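Local coordinates for protein argonaute (Methanocaldococcus jannaschii, PDB 5G5S) that uses short single-stranded DNA guides to find and cut complementary single-stranded DNA, and may take part in defence against invading genetic elements, at residues Y501-D506 / I560-K565; N566-R571 / E595-R600. All blocks are in the same frame, centred on the assembly; numbering follows the deposited sequence.

Contact 1 and contact 2 meet through neighbouring strands of one sheet, 501-506 and 566-571, with their centres about 10 Å apart. Contact 2 is buried and made mainly of backbone: a parallel strand pair with leucines, isoleucines and a glutamate on one face, phenylalanine, valine, arginine and serine on the other. Contact 1 lies nearer the surface, where loop 560-565 that leads into strand 566-571 folds back on the start of strand 501-506. It has no main-chain bonds between its segments and relies on a tyrosine, two methionines and one weak lysine bond. Met503 joins the two: its N and O probably hydrogen-bond Leu568 O and Leu570 N, both at 2.8 Å, and its sulfur touches the Phe569 ring.

Contact 1: Y501-D506 / I560-K565; sequences YIMGLD and IDMENK
Tyr501 and Lys565 have the nearest CA atoms of the two segments, 7.9 Å apart, too wide for strand pairing, so no backbone bonds join the two, and side chains of the strand reach the loop's side chains and one of its carbonyls. The Tyr501 ring does most of the touching. Its CG lies anti to the carbonyl carbon (chi1 -58°), and the outer ring atoms reach the loop: CE2 lies 3.5 Å from Asp561 O, which sits at the ring edge in its plane, and 3.9 Å from Ile560 CG2, which approaches obliquely. Lys565 is bent at chi2 (-69°) and again at chi4 (74°), and this double bend curls its chain back over the turn. Its NZ thereby bonds Asp561 O at 2.8 Å from above the carbonyl plane, and makes a weak bond of 3.4 Å to Tyr501 OH. The Asp561 carboxylate may add a weak attraction, its OD2 a long 3.9 Å from NZ. In this RNase H-like PIWI fold, the loop carries the chain from helix 547-556, which covers one face of the sheet, into strand 566-571, the parallel neighbour of 501-506. Strand 501-506 ends at Asp506, probably one of the catalytic residues, which lies well away from the loop. Deeper in, the extended Met503 chain and the bent Met562 chain meet tip to tip, Met503 CE lying 3.8 Å from Met562 SD; Ile560 CG2 is a looser neighbour of the same methyl. Leu554 of helix 547-556 touches both methionines, and Ile551 touches Met562. The loop's own shape is secured by polar contacts: Ser592 OG hydrogen-bonds both Met562 O and Lys565 N, while Glu555 OE1 takes the N-H of Met562.

Contact 2: N566-R571 / E595-R600; sequences NILFLR and EVISIR
Strands 566-571 and 595-600 pair in parallel, Leu568 beside Glu595 and Phe569 beside Val596. Phe569 bonds strand 595-600 through both its N and its O: N to Glu595 O at 2.7 Å, O to Ile597 N at 3.2 Å. Glu595 N to Ile567 O and Ile599 N to Arg571 O, both 2.8 Å, extend the pattern to either end; Arg571 N to Ile597 O is weak. The Phe569 ring turns its edge to Glu595 O, 3.8 Å from CD1. On the same face Val596 CG2 packs 3.8 Å from Arg571 CG, the two chains crossing at a slant. On the other face Leu570 and Ile597 run side by side, while Ile599 CD1 presses on Leu570 CG at 3.5 Å, a tight fit consistent with strain in Leu570, whose chi2 of 32° is well off a staggered value. Leu568 CD1 rests on Glu595 CB. Further out, the buried Glu595 carboxylate is gripped by Tyr499 OH and Trp641 NE1 at OE1, and by Arg643 and Asn593 at OE2. Leu547 and Ile551 of helix 547-556 cover Phe569, and strand 636-645 packs on Val596, Ile597 and Ile599. With helix 577-590 the two strands, 21° apart in direction, form a beta-alpha-beta unit of the RNase H-like PIWI domain, in which the first strand leads straight into Asp572, a probable manganese ligand.

Contact 1: Y501-D506 / I560-K565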
# COMPACT_ATOMS: atom_id res chain seq x y z
N TYR A 501 -8.88 18.79 6.80
CA TYR A 501 -8.09 17.96 5.90
C TYR A 501 -7.81 16.60 6.48
O TYR A 501 -7.57 16.47 7.68
CB TYR A 501 -6.74 18.60 5.55
CG TYR A 501 -6.83 19.97 4.91
CD1 TYR A 501 -7.59 20.17 3.76
CD2 TYR A 501 -6.10 21.05 5.42
CE1 TYR A 501 -7.68 21.43 3.16
CE2 TYR A 501 -6.16 22.30 4.82
CZ TYR A 501 -6.96 22.49 3.69
OH TYR A 501 -7.03 23.73 3.10
N ILE A 502 -7.84 15.60 5.62
CA ILE A 502 -7.44 14.23 5.88
C ILE A 502 -6.34 14.04 4.85
O ILE A 502 -6.57 14.24 3.65
CB ILE A 502 -8.58 13.20 5.79
CG1 ILE A 502 -9.57 13.40 6.97
CG2 ILE A 502 -7.97 11.76 5.77
CD1 ILE A 502 -10.96 12.79 6.77
N MET A 503 -5.11 13.81 5.35
CA MET A 503 -3.95 13.75 4.49
C MET A 503 -3.27 12.38 4.53
O MET A 503 -2.84 11.94 5.59
CB MET A 503 -2.98 14.90 4.83
CG MET A 503 -3.51 16.28 4.49
SD MET A 503 -2.28 17.55 4.85
CE MET A 503 -3.15 19.04 4.36
N GLY A 504 -3.24 11.73 3.38
CA GLY A 504 -2.59 10.44 3.20
C GLY A 504 -1.15 10.69 2.86
O GLY A 504 -0.84 11.48 1.97
N LEU A 505 -0.25 10.07 3.60
CA LEU A 505 1.16 10.31 3.41
C LEU A 505 1.93 9.03 3.21
O LEU A 505 1.69 8.06 3.90
CB LEU A 505 1.70 11.12 4.63
CG LEU A 505 3.20 11.44 4.70
CD1 LEU A 505 3.65 12.32 3.54
CD2 LEU A 505 3.54 12.11 6.01
N ASP A 506 2.83 9.04 2.22
CA ASP A 506 3.76 7.96 1.90
C ASP A 506 5.12 8.63 1.64
O ASP A 506 5.19 9.64 0.93
CB ASP A 506 3.30 7.15 0.68
CG ASP A 506 4.12 5.88 0.46
OD1 ASP A 506 5.29 5.99 0.01
OD2 ASP A 506 3.59 4.78 0.73
N ILE A 560 -0.54 25.54 1.06
CA ILE A 560 -1.76 25.06 1.71
C ILE A 560 -1.86 25.76 3.07
O ILE A 560 -0.89 25.75 3.84
CB ILE A 560 -1.82 23.50 1.81
CG1 ILE A 560 -1.88 22.85 0.40
CG2 ILE A 560 -3.01 23.04 2.67
CD1 ILE A 560 -1.15 21.55 0.26
N ASP A 561 -3.00 26.42 3.35
CA ASP A 561 -3.21 27.09 4.63
C ASP A 561 -3.41 25.99 5.67
O ASP A 561 -4.34 25.19 5.58
CB ASP A 561 -4.40 28.07 4.60
CG ASP A 561 -4.69 28.82 5.90
OD1 ASP A 561 -3.78 28.90 6.76
OD2 ASP A 561 -5.81 29.36 6.05
N MET A 562 -2.48 25.92 6.61
CA MET A 562 -2.56 24.89 7.63
C MET A 562 -2.67 25.37 9.06
O MET A 562 -2.49 24.59 9.99
CB MET A 562 -1.51 23.81 7.40
CG MET A 562 -2.06 22.77 6.47
SD MET A 562 -0.82 21.69 5.85
CE MET A 562 -0.55 20.63 7.29
N GLU A 563 -3.06 26.65 9.21
CA GLU A 563 -3.27 27.33 10.47
C GLU A 563 -4.75 27.30 10.81
O GLU A 563 -5.59 27.38 9.90
CB GLU A 563 -2.82 28.79 10.36
CG GLU A 563 -1.37 28.95 9.92
CD GLU A 563 -0.83 30.37 9.87
OE1 GLU A 563 -1.61 31.33 10.02
OE2 GLU A 563 0.40 30.50 9.69
N ASN A 564 -5.07 27.23 12.13
CA ASN A 564 -6.45 27.23 12.67
C ASN A 564 -7.31 26.12 12.05
O ASN A 564 -8.52 26.27 11.83
CB ASN A 564 -7.06 28.62 12.51
CG ASN A 564 -6.08 29.74 12.79
OD1 ASN A 564 -5.43 29.78 13.84
ND2 ASN A 564 -5.92 30.65 11.84
N LYS A 565 -6.65 24.98 11.78
CA LYS A 565 -7.23 23.82 11.13
C LYS A 565 -7.20 22.60 12.03
O LYS A 565 -6.46 22.55 13.00
CB LYS A 565 -6.43 23.51 9.84
CG LYS A 565 -6.45 24.59 8.75
CD LYS A 565 -7.82 24.78 8.07
CE LYS A 565 -7.85 25.95 7.12
NZ LYS A 565 -7.11 25.67 5.87

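Contact 2: N566-R571 / E595-R600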
# COMPACT_ATOMS: atom_id res chain seq x y z
N ASN A 566 -8.04 21.61 11.69
CA ASN A 566 -8.11 20.30 12.31
C ASN A 566 -7.73 19.35 11.19
O ASN A 566 -8.47 19.22 10.22
CB ASN A 566 -9.50 19.99 12.88
CG ASN A 566 -9.48 18.78 13.79
OD1 ASN A 566 -8.49 18.03 13.85
ND2 ASN A 566 -10.54 18.57 14.53
N ILE A 567 -6.51 18.79 11.26
CA ILE A 567 -5.89 17.95 10.23
C ILE A 567 -5.56 16.58 10.78
O ILE A 567 -4.95 16.47 11.84
CB ILE A 567 -4.62 18.63 9.62
CG1 ILE A 567 -4.94 20.03 9.04
CG2 ILE A 567 -3.94 17.77 8.55
CD1 ILE A 567 -3.78 20.97 9.07
N LEU A 568 -5.95 15.54 10.03
CA LEU A 568 -5.67 14.15 10.37
C LEU A 568 -4.71 13.59 9.32
O LEU A 568 -5.02 13.65 8.13
CB LEU A 568 -6.98 13.33 10.43
CG LEU A 568 -6.84 11.79 10.58
CD1 LEU A 568 -6.27 11.40 11.93
CD2 LEU A 568 -8.16 11.07 10.32
N PHE A 569 -3.54 13.09 9.76
CA PHE A 569 -2.55 12.45 8.88
C PHE A 569 -2.63 10.94 8.98
O PHE A 569 -2.71 10.37 10.07
CB PHE A 569 -1.11 12.90 9.16
CG PHE A 569 -0.79 14.29 8.68
CD1 PHE A 569 -0.95 15.39 9.53
CD2 PHE A 569 -0.25 14.51 7.42
CE1 PHE A 569 -0.62 16.67 9.09
CE2 PHE A 569 0.07 15.79 6.98
CZ PHE A 569 -0.14 16.87 7.82
N LEU A 570 -2.59 10.29 7.82
CA LEU A 570 -2.64 8.85 7.68
C LEU A 570 -1.30 8.41 7.12
O LEU A 570 -0.86 8.90 6.06
CB LEU A 570 -3.77 8.50 6.70
CG LEU A 570 -5.21 8.25 7.19
CD1 LEU A 570 -5.60 9.05 8.39
CD2 LEU A 570 -6.19 8.41 6.06
N ARG A 571 -0.61 7.53 7.85
CA ARG A 571 0.68 7.00 7.39
C ARG A 571 0.87 5.52 7.73
O ARG A 571 0.28 5.01 8.67
CB ARG A 571 1.88 7.89 7.82
CG ARG A 571 1.96 8.26 9.30
CD ARG A 571 3.11 9.22 9.59
NE ARG A 571 4.37 8.51 9.85
CZ ARG A 571 5.55 9.09 10.01
NH1 ARG A 571 5.67 10.42 9.94
NH2 ARG A 571 6.64 8.36 10.24
N GLU A 595 -3.44 15.53 14.06
CA GLU A 595 -3.60 14.14 14.46
C GLU A 595 -2.89 13.22 13.49
O GLU A 595 -2.71 13.56 12.32
CB GLU A 595 -5.06 13.76 14.64
CG GLU A 595 -5.67 14.38 15.89
CD GLU A 595 -7.15 14.10 16.07
OE1 GLU A 595 -7.66 13.16 15.43
OE2 GLU A 595 -7.81 14.84 16.84
N VAL A 596 -2.44 12.08 14.01
CA VAL A 596 -1.75 11.04 13.26
C VAL A 596 -2.17 9.66 13.74
O VAL A 596 -2.27 9.41 14.94
CB VAL A 596 -0.20 11.25 13.13
CG1 VAL A 596 0.52 11.13 14.47
CG2 VAL A 596 0.41 10.32 12.09
N ILE A 597 -2.48 8.79 12.79
CA ILE A 597 -2.83 7.41 13.04
C ILE A 597 -1.99 6.56 12.07
O ILE A 597 -1.75 6.97 10.93
CB ILE A 597 -4.36 7.16 12.99
CG1 ILE A 597 -4.74 5.83 13.74
CG2 ILE A 597 -4.90 7.23 11.54
CD1 ILE A 597 -6.24 5.57 14.07
N SER A 598 -1.51 5.42 12.54
CA SER A 598 -0.72 4.49 11.75
C SER A 598 -1.66 3.45 11.12
O SER A 598 -2.48 2.86 11.82
CB SER A 598 0.36 3.84 12.60
OG SER A 598 0.99 2.76 11.92
N ILE A 599 -1.58 3.29 9.80
CA ILE A 599 -2.40 2.34 9.06
C ILE A 599 -1.44 1.37 8.41
O ILE A 599 -0.66 1.75 7.55
CB ILE A 599 -3.36 3.07 8.07
CG1 ILE A 599 -4.41 3.88 8.88
CG2 ILE A 599 -4.04 2.06 7.09
CD1 ILE A 599 -5.15 4.88 8.12
N ARG A 600 -1.44 0.12 8.90
CA ARG A 600 -0.54 -0.91 8.40
C ARG A 600 -1.27 -2.04 7.67
O ARG A 600 -2.00 -2.84 8.27
CB ARG A 600 0.40 -1.41 9.50
CG ARG A 600 1.28 -0.28 10.05
CD ARG A 600 2.35 -0.77 10.98
NE ARG A 600 3.56 -1.22 10.28
CZ ARG A 600 4.58 -0.44 9.97
NH1 ARG A 600 4.56 0.85 10.26
NH2 ARG A 600 5.64 -0.94 9.34